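Local atomic coordinates of CD180 antigen (PDB entry 3T6Q), a protein that may cooperate with MD-1 and TLR4 in the innate response of B cells to bacterial lipopolysaccharide, leading to NF-kappa-B activation. Residues A[246-251]-A[271-276]; A[213-218]-A[239-244]. All blocks are in the same frame, centred on the assembly; numbering follows the deposited sequence.

Interaction 1. Residues A[246-251]-A[271-276]; sequences AVFEGL and SNTFHC. With CU (copper (II) ion), chain J.
A copper(II) ion joins Glu249 and His275 on the convex side of the leucine-rich-repeat solenoid. Glu249 OE2 and His275 NE2 each bind the metal at 2.0 Å, the carboxylate plane turned 58° from the imidazole plane. The two ligand atoms lie 3.2 Å apart, OE2 near the ring plane at the imidazole edge, brought together by the metal and not by a hydrogen bond. Glu249 gets there by a chain bent at chi2 (-69°), which brings the carboxylate back to His275 although the side chain starts out pointing away. The other imidazole nitrogen, His275 ND1, donates a nearly straight bond of 2.7 Å to Asn272 O, in the carbonyl plane, so the ring's rotation is fixed from within its own type I turn. Residues 246-251, a 3-10 segment, and residues 271-276 lie in successive loops connecting parallel strands of the solenoid. Cys276 SG forms a disulfide with Cys252, the residue after Leu251, so these loops are also joined covalently. Cys276 CB packs 3.6 Å from Phe248 O, while Leu251 CG lies against Cys276 O at 3.7 Å. Phe248 CE2 meets the methyl CG2 of Thr273 at 4.0 Å, and Thr273 OG1 bonds to Ser270 O. Phe277 meets the Phe248 ring edge-to-face.

Interaction 2. Residues A[213-218]-A[239-244]; sequences QNLLVI and DDEDIS
Gln213, just ahead of the N-capped helix 215-221 on the outer side of the leucine-rich-repeat solenoid, touches Asp239; residues 239-244 belong to the loop between the next two parallel strands, 226-231 and 255-260. The Gln213 chain is bent at chi2 (-63°), and its OE1 lies 3.6 Å from Asp239 CB, with the amide and carboxylate planes well turned from each other. Its NE2 bonds to Gly211 O and makes a weak hydrogen bond to a water that in turn donates to Asp239 O, so the amide spans the two backbones partly through solvent.

Asn214 is the N-cap. Its OD1 accepts a weak bond from Val217 N and a second bond from another water, 3.0 Å away, which links the cap to Glu241.

Leu215 opens the helix, and its amide is taken by Glu241. Leu215 N donates to Glu241 OE1 at 3.0 Å in an almost straight bond (177°), which OE1 accepts with its syn lone pair. Glu241 CG sits between its backbone N and carbonyl carbon (chi1 72°), and the chain beyond it is extended, which carries the carboxylate across to the helix start. A negative charge at this end would probably be stabilised by the helix dipole. Gln213 O, another acceptor, lies 3.3 Å from the same OE1 without bonding to it. On its apolar side Leu215 CD1 meets Ile243 CD1 at 3.9 Å, while His264 also touches the leucine.

At Leu216 the backbone N donates to the water bound by Asn214; that water also donates to Glu241 OE2, at 2.7 Å.

In the fold
The two contacts follow one another along the chain and are adjacent on the same flank of the solenoid, with centres 12 Å apart. Residues 239-244 are followed after one residue by 246-251, so the loop between strands 226-231 and 255-260 packs back on helix 215-221 in interaction 2 and forward on the following loop in interaction 1. They meet mainly through apolar atoms: Val247 CG1 packs 3.5 Å from Leu215 CB, and Phe248 CE2 lies 3.9 Å from Ile243 CG2. Copper belongs to interaction 1 alone; the side chain of Ile243 is about 13 Å from it. Phe219, further along helix 215-221, meets the Phe248 ring and touches Leu251.

Interaction 1. Residues A[246-251]-A[271-276]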
ATOM      1  N   ALA A 246     -35.505   9.873  -2.430  1.00 24.59           N
ATOM      2  CA  ALA A 246     -34.813   9.791  -3.741  1.00 26.19           C
ATOM      3  C   ALA A 246     -33.654   8.788  -3.803  1.00 25.13           C
ATOM      4  O   ALA A 246     -33.435   8.169  -4.833  1.00 20.31           O
ATOM      5  CB  ALA A 246     -34.311  11.162  -4.200  1.00 23.69           C
ATOM      6  N   VAL A 247     -32.890   8.668  -2.710  1.00 22.94           N
ATOM      7  CA  VAL A 247     -31.714   7.827  -2.682  1.00 21.86           C
ATOM      8  C   VAL A 247     -32.030   6.360  -3.039  1.00 21.23           C
ATOM      9  O   VAL A 247     -31.217   5.667  -3.643  1.00 25.10           O
ATOM     10  CB  VAL A 247     -31.046   7.940  -1.272  1.00 29.51           C
ATOM     11  CG1 VAL A 247     -30.027   6.843  -1.043  1.00 31.45           C
ATOM     12  CG2 VAL A 247     -30.409   9.332  -1.086  1.00 34.07           C
ATOM     13  N   PHE A 248     -33.212   5.891  -2.657  1.00 20.77           N
ATOM     14  CA  PHE A 248     -33.535   4.447  -2.669  1.00 17.97           C
ATOM     15  C   PHE A 248     -34.307   3.938  -3.891  1.00 18.68           C
ATOM     16  O   PHE A 248     -34.718   2.771  -3.925  1.00 19.35           O
ATOM     17  CB  PHE A 248     -34.314   4.099  -1.401  1.00 18.42           C
ATOM     18  CG  PHE A 248     -33.574   4.478  -0.138  1.00 18.97           C
ATOM     19  CD1 PHE A 248     -32.380   3.819   0.211  1.00 19.51           C
ATOM     20  CD2 PHE A 248     -34.040   5.496   0.671  1.00 19.63           C
ATOM     21  CE1 PHE A 248     -31.680   4.162   1.373  1.00 18.00           C
ATOM     22  CE2 PHE A 248     -33.330   5.861   1.831  1.00 24.70           C
ATOM     23  CZ  PHE A 248     -32.157   5.187   2.177  1.00 20.69           C
ATOM     24  N   GLU A 249     -34.506   4.817  -4.869  1.00 20.34           N
ATOM     25  CA  GLU A 249     -35.319   4.506  -6.077  1.00 20.83           C
ATOM     26  C   GLU A 249     -34.959   3.162  -6.724  1.00 21.89           C
ATOM     27  O   GLU A 249     -35.855   2.384  -7.082  1.00 21.79           O
ATOM     28  CB  GLU A 249     -35.190   5.674  -7.078  1.00 20.37           C
ATOM     29  CG  GLU A 249     -35.949   6.926  -6.618  1.00 20.78           C
ATOM     30  CD  GLU A 249     -37.468   6.756  -6.637  1.00 23.61           C
ATOM     31  OE1 GLU A 249     -38.095   7.089  -7.693  1.00 25.88           O
ATOM     32  OE2 GLU A 249     -38.079   6.300  -5.622  1.00 18.82           O
ATOM     33  N   GLY A 250     -33.652   2.874  -6.844  1.00 21.45           N
ATOM     34  CA  GLY A 250     -33.181   1.616  -7.468  1.00 19.84           C
ATOM     35  C   GLY A 250     -33.625   0.354  -6.747  1.00 19.98           C
ATOM     36  O   GLY A 250     -33.705  -0.735  -7.328  1.00 19.66           O
ATOM     37  N   LEU A 251     -33.908   0.461  -5.463  1.00 20.38           N
ATOM     38  CA  LEU A 251     -34.324  -0.750  -4.722  1.00 19.45           C
ATOM     39  C   LEU A 251     -35.629  -1.385  -5.240  1.00 22.54           C
ATOM     40  O   LEU A 251     -35.873  -2.566  -4.998  1.00 18.30           O
ATOM     41  CB  LEU A 251     -34.515  -0.403  -3.234  1.00 20.17           C
ATOM     42  CG  LEU A 251     -34.517  -1.476  -2.159  1.00 24.72           C
ATOM     43  CD1 LEU A 251     -33.277  -2.368  -2.278  1.00 23.83           C
ATOM     44  CD2 LEU A 251     -34.489  -0.733  -0.812  1.00 23.60           C
ATOM     45  N   SER A 271     -42.348  10.456   5.553  1.00 19.88           N
ATOM     46  CA  SER A 271     -43.183   9.256   5.578  1.00 18.80           C
ATOM     47  C   SER A 271     -43.098   8.405   4.288  1.00 19.63           C
ATOM     48  O   SER A 271     -43.574   7.248   4.246  1.00 19.82           O
ATOM     49  CB  SER A 271     -44.624   9.652   5.848  1.00 20.63           C
ATOM     50  OG  SER A 271     -45.055  10.584   4.854  1.00 22.81           O
ATOM     51  N   ASN A 272     -42.518   8.977   3.230  1.00 20.71           N
ATOM     52  CA  ASN A 272     -42.330   8.254   1.960  1.00 21.17           C
ATOM     53  C   ASN A 272     -40.947   7.610   1.813  1.00 18.80           C
ATOM     54  O   ASN A 272     -40.625   7.040   0.752  1.00 18.03           O
ATOM     55  CB  ASN A 272     -42.576   9.200   0.771  1.00 19.75           C
ATOM     56  CG  ASN A 272     -43.102   8.467  -0.442  1.00 21.28           C
ATOM     57  OD1 ASN A 272     -43.659   7.369  -0.317  1.00 21.45           O
ATOM     58  ND2 ASN A 272     -42.939   9.080  -1.629  1.00 20.84           N
ATOM     59  N   THR A 273     -40.136   7.660   2.876  1.00 17.98           N
ATOM     60  CA  THR A 273     -38.721   7.247   2.774  1.00 16.58           C
ATOM     61  C   THR A 273     -38.555   5.776   2.327  1.00 16.85           C
ATOM     62  O   THR A 273     -37.653   5.481   1.548  1.00 18.26           O
ATOM     63  CB  THR A 273     -37.983   7.433   4.111  1.00 16.31           C
ATOM     64  OG1 THR A 273     -38.029   8.817   4.469  1.00 20.39           O
ATOM     65  CG2 THR A 273     -36.497   6.964   4.015  1.00 17.17           C
ATOM     66  N   PHE A 274     -39.415   4.879   2.830  1.00 14.81           N
ATOM     67  CA  PHE A 274     -39.236   3.447   2.591  1.00 15.36           C
ATOM     68  C   PHE A 274     -40.205   2.845   1.563  1.00 17.30           C
ATOM     69  O   PHE A 274     -40.368   1.618   1.494  1.00 16.37           O
ATOM     70  CB  PHE A 274     -39.310   2.679   3.926  1.00 16.66           C
ATOM     71  CG  PHE A 274     -38.242   3.124   4.913  1.00 16.79           C
ATOM     72  CD1 PHE A 274     -36.903   2.748   4.722  1.00 16.81           C
ATOM     73  CD2 PHE A 274     -38.570   3.927   5.992  1.00 16.93           C
ATOM     74  CE1 PHE A 274     -35.894   3.169   5.615  1.00 17.60           C
ATOM     75  CE2 PHE A 274     -37.574   4.339   6.905  1.00 18.76           C
ATOM     76  CZ  PHE A 274     -36.248   3.976   6.710  1.00 16.40           C
ATOM     77  N   HIS A 275     -40.799   3.683   0.716  1.00 17.68           N
ATOM     78  CA  HIS A 275     -41.780   3.132  -0.246  1.00 18.37           C
ATOM     79  C   HIS A 275     -41.202   2.121  -1.233  1.00 18.72           C
ATOM     80  O   HIS A 275     -41.968   1.304  -1.719  1.00 21.06           O
ATOM     81  CB  HIS A 275     -42.543   4.245  -0.991  1.00 19.49           C
ATOM     82  CG  HIS A 275     -41.711   4.968  -2.029  1.00 18.30           C
ATOM     83  ND1 HIS A 275     -40.988   6.079  -1.754  1.00 18.86           N
ATOM     84  CD2 HIS A 275     -41.492   4.682  -3.380  1.00 21.12           C
ATOM     85  CE1 HIS A 275     -40.356   6.501  -2.870  1.00 17.99           C
ATOM     86  NE2 HIS A 275     -40.665   5.643  -3.865  1.00 20.42           N
ATOM     87  N   CYS A 276     -39.876   2.145  -1.519  1.00 17.42           N
ATOM     88  CA  CYS A 276     -39.238   1.074  -2.314  1.00 20.21           C
ATOM     89  C   CYS A 276     -38.811  -0.217  -1.584  1.00 21.73           C
ATOM     90  O   CYS A 276     -38.188  -1.113  -2.207  1.00 20.70           O
ATOM     91  CB  CYS A 276     -38.063   1.602  -3.173  1.00 21.11           C
ATOM     92  SG  CYS A 276     -38.664   2.443  -4.665  1.00 27.14           S
TER
HETATM   93 CU    CU J   1     -40.076   6.212  -5.736  0.50 22.11          CU

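Interaction 2. Residues A[213-218]-A[239-244]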
ATOM      1  N   GLN A 213     -19.903   6.435  -0.330  1.00 28.69           N
ATOM      2  CA  GLN A 213     -20.303   7.836  -0.275  1.00 36.47           C
ATOM      3  C   GLN A 213     -21.454   8.136  -1.242  1.00 36.32           C
ATOM      4  O   GLN A 213     -21.976   9.265  -1.251  1.00 38.86           O
ATOM      5  CB  GLN A 213     -19.082   8.753  -0.546  1.00 34.03           C
ATOM      6  CG  GLN A 213     -17.935   8.592   0.469  1.00 42.48           C
ATOM      7  CD  GLN A 213     -18.332   8.964   1.904  1.00 58.67           C
ATOM      8  OE1 GLN A 213     -18.569  10.142   2.209  1.00 64.36           O
ATOM      9  NE2 GLN A 213     -18.400   7.957   2.797  1.00 55.42           N
ATOM     10  N   ASN A 214     -21.869   7.140  -2.035  1.00 31.85           N
ATOM     11  CA  ASN A 214     -22.918   7.386  -3.036  1.00 31.82           C
ATOM     12  C   ASN A 214     -23.945   6.262  -3.155  1.00 27.79           C
ATOM     13  O   ASN A 214     -23.883   5.440  -4.074  1.00 27.81           O
ATOM     14  CB  ASN A 214     -22.336   7.805  -4.405  1.00 39.51           C
ATOM     15  CG  ASN A 214     -23.346   8.589  -5.265  1.00 49.24           C
ATOM     16  OD1 ASN A 214     -24.576   8.382  -5.183  1.00 38.32           O
ATOM     17  ND2 ASN A 214     -22.828   9.491  -6.108  1.00 43.46           N
ATOM     18  N   LEU A 215     -24.891   6.254  -2.201  1.00 25.00           N
ATOM     19  CA  LEU A 215     -25.898   5.226  -2.130  1.00 24.03           C
ATOM     20  C   LEU A 215     -26.730   5.155  -3.436  1.00 25.57           C
ATOM     21  O   LEU A 215     -27.059   4.078  -3.890  1.00 22.86           O
ATOM     22  CB  LEU A 215     -26.823   5.473  -0.935  1.00 24.79           C
ATOM     23  CG  LEU A 215     -26.308   5.095   0.461  1.00 30.04           C
ATOM     24  CD1 LEU A 215     -27.343   5.456   1.532  1.00 29.80           C
ATOM     25  CD2 LEU A 215     -25.996   3.600   0.506  1.00 31.07           C
ATOM     26  N   LEU A 216     -27.020   6.308  -4.030  1.00 24.90           N
ATOM     27  CA  LEU A 216     -27.866   6.393  -5.241  1.00 28.87           C
ATOM     28  C   LEU A 216     -27.235   5.533  -6.338  1.00 28.23           C
ATOM     29  O   LEU A 216     -27.932   4.724  -6.970  1.00 34.38           O
ATOM     30  CB  LEU A 216     -27.985   7.849  -5.707  1.00 35.16           C
ATOM     31  CG  LEU A 216     -29.211   8.492  -6.380  1.00 42.60           C
ATOM     32  CD1 LEU A 216     -28.738   9.683  -7.210  1.00 40.39           C
ATOM     33  CD2 LEU A 216     -29.926   7.524  -7.265  1.00 44.69           C
ATOM     34  N   VAL A 217     -25.915   5.676  -6.521  1.00 26.37           N
ATOM     35  CA  VAL A 217     -25.128   4.938  -7.507  1.00 29.74           C
ATOM     36  C   VAL A 217     -25.208   3.438  -7.294  1.00 27.88           C
ATOM     37  O   VAL A 217     -25.345   2.695  -8.271  1.00 26.79           O
ATOM     38  CB  VAL A 217     -23.636   5.394  -7.537  1.00 30.38           C
ATOM     39  CG1 VAL A 217     -22.700   4.306  -8.061  1.00 29.84           C
ATOM     40  CG2 VAL A 217     -23.489   6.655  -8.355  1.00 35.29           C
ATOM     41  N   ILE A 218     -25.130   3.005  -6.028  1.00 22.53           N
ATOM     42  CA  ILE A 218     -25.165   1.588  -5.694  1.00 21.32           C
ATOM     43  C   ILE A 218     -26.538   0.975  -6.046  1.00 23.65           C
ATOM     44  O   ILE A 218     -26.614  -0.074  -6.698  1.00 23.89           O
ATOM     45  CB  ILE A 218     -24.877   1.327  -4.164  1.00 19.97           C
ATOM     46  CG1 ILE A 218     -23.489   1.814  -3.730  1.00 24.84           C
ATOM     47  CG2 ILE A 218     -25.012  -0.150  -3.819  1.00 20.80           C
ATOM     48  CD1 ILE A 218     -22.294   1.274  -4.502  1.00 25.65           C
ATOM     49  N   ASP A 239     -18.016  10.979   6.093  1.00 45.91           N
ATOM     50  CA  ASP A 239     -18.932  12.087   5.832  1.00 52.95           C
ATOM     51  C   ASP A 239     -20.368  11.614   5.650  1.00 58.28           C
ATOM     52  O   ASP A 239     -20.616  10.526   5.125  1.00 58.54           O
ATOM     53  CB  ASP A 239     -18.501  12.850   4.587  1.00 56.62           C
ATOM     54  CG  ASP A 239     -17.295  13.723   4.834  1.00 70.39           C
ATOM     55  OD1 ASP A 239     -17.010  14.053   6.011  1.00 67.83           O
ATOM     56  OD2 ASP A 239     -16.630  14.086   3.842  1.00 80.78           O
ATOM     57  N   ASP A 240     -21.296  12.448   6.109  1.00 66.42           N
ATOM     58  CA  ASP A 240     -22.723  12.238   5.921  1.00 73.68           C
ATOM     59  C   ASP A 240     -23.155  12.626   4.517  1.00 63.40           C
ATOM     60  O   ASP A 240     -22.684  13.622   3.968  1.00 71.77           O
ATOM     61  CB  ASP A 240     -23.512  13.096   6.914  1.00 74.76           C
ATOM     62  CG  ASP A 240     -23.496  12.536   8.315  1.00 86.33           C
ATOM     63  OD1 ASP A 240     -22.821  11.509   8.548  1.00 90.29           O
ATOM     64  OD2 ASP A 240     -24.166  13.130   9.185  1.00 84.46           O
ATOM     65  N   GLU A 241     -24.049  11.836   3.939  1.00 53.69           N
ATOM     66  CA  GLU A 241     -24.828  12.317   2.805  1.00 52.89           C
ATOM     67  C   GLU A 241     -26.310  12.508   3.200  1.00 53.40           C
ATOM     68  O   GLU A 241     -26.840  11.819   4.083  1.00 43.84           O
ATOM     69  CB  GLU A 241     -24.632  11.450   1.536  1.00 51.84           C
ATOM     70  CG  GLU A 241     -25.266  10.051   1.551  1.00 58.48           C
ATOM     71  CD  GLU A 241     -25.532   9.501   0.144  1.00 50.77           C
ATOM     72  OE1 GLU A 241     -24.960   8.458  -0.236  1.00 41.00           O
ATOM     73  OE2 GLU A 241     -26.332  10.112  -0.584  1.00 59.93           O
ATOM     74  N   ASP A 242     -26.969  13.460   2.547  1.00 58.54           N
ATOM     75  CA  ASP A 242     -28.381  13.748   2.796  1.00 57.33           C
ATOM     76  C   ASP A 242     -29.233  12.537   2.443  1.00 42.03           C
ATOM     77  O   ASP A 242     -29.129  12.009   1.332  1.00 47.77           O
ATOM     78  CB  ASP A 242     -28.823  14.978   1.982  1.00 64.29           C
ATOM     79  CG  ASP A 242     -27.960  16.221   2.263  1.00 77.41           C
ATOM     80  OD1 ASP A 242     -27.686  16.534   3.447  1.00 73.03           O
ATOM     81  OD2 ASP A 242     -27.554  16.893   1.289  1.00 78.78           O
ATOM     82  N   ILE A 243     -30.034  12.066   3.401  1.00 36.70           N
ATOM     83  CA  ILE A 243     -30.929  10.916   3.159  1.00 32.61           C
ATOM     84  C   ILE A 243     -32.336  11.421   2.867  1.00 28.84           C
ATOM     85  O   ILE A 243     -32.903  12.181   3.652  1.00 26.75           O
ATOM     86  CB  ILE A 243     -30.967   9.906   4.335  1.00 33.52           C
ATOM     87  CG1 ILE A 243     -29.569   9.315   4.609  1.00 41.48           C
ATOM     88  CG2 ILE A 243     -31.967   8.782   4.067  1.00 31.11           C
ATOM     89  CD1 ILE A 243     -29.109   8.270   3.603  1.00 35.25           C
ATOM     90  N   SER A 244     -32.895  11.016   1.729  1.00 27.36           N
ATOM     91  CA  SER A 244     -34.297  11.342   1.397  1.00 28.08           C
ATOM     92  C   SER A 244     -34.826  10.160   0.587  1.00 27.03           C
ATOM     93  O   SER A 244     -34.029   9.281   0.253  1.00 24.15           O
ATOM     94  CB  SER A 244     -34.341  12.616   0.558  1.00 32.31           C
ATOM     95  OG  SER A 244     -33.721  12.390  -0.695  1.00 32.61           O
TER
HETATM   96  O   HOH W   1     -20.992   7.770   4.739  1.00 45.41           O
HETATM   97  O   HOH W   2     -26.536   8.990  -3.031  1.00 33.38           O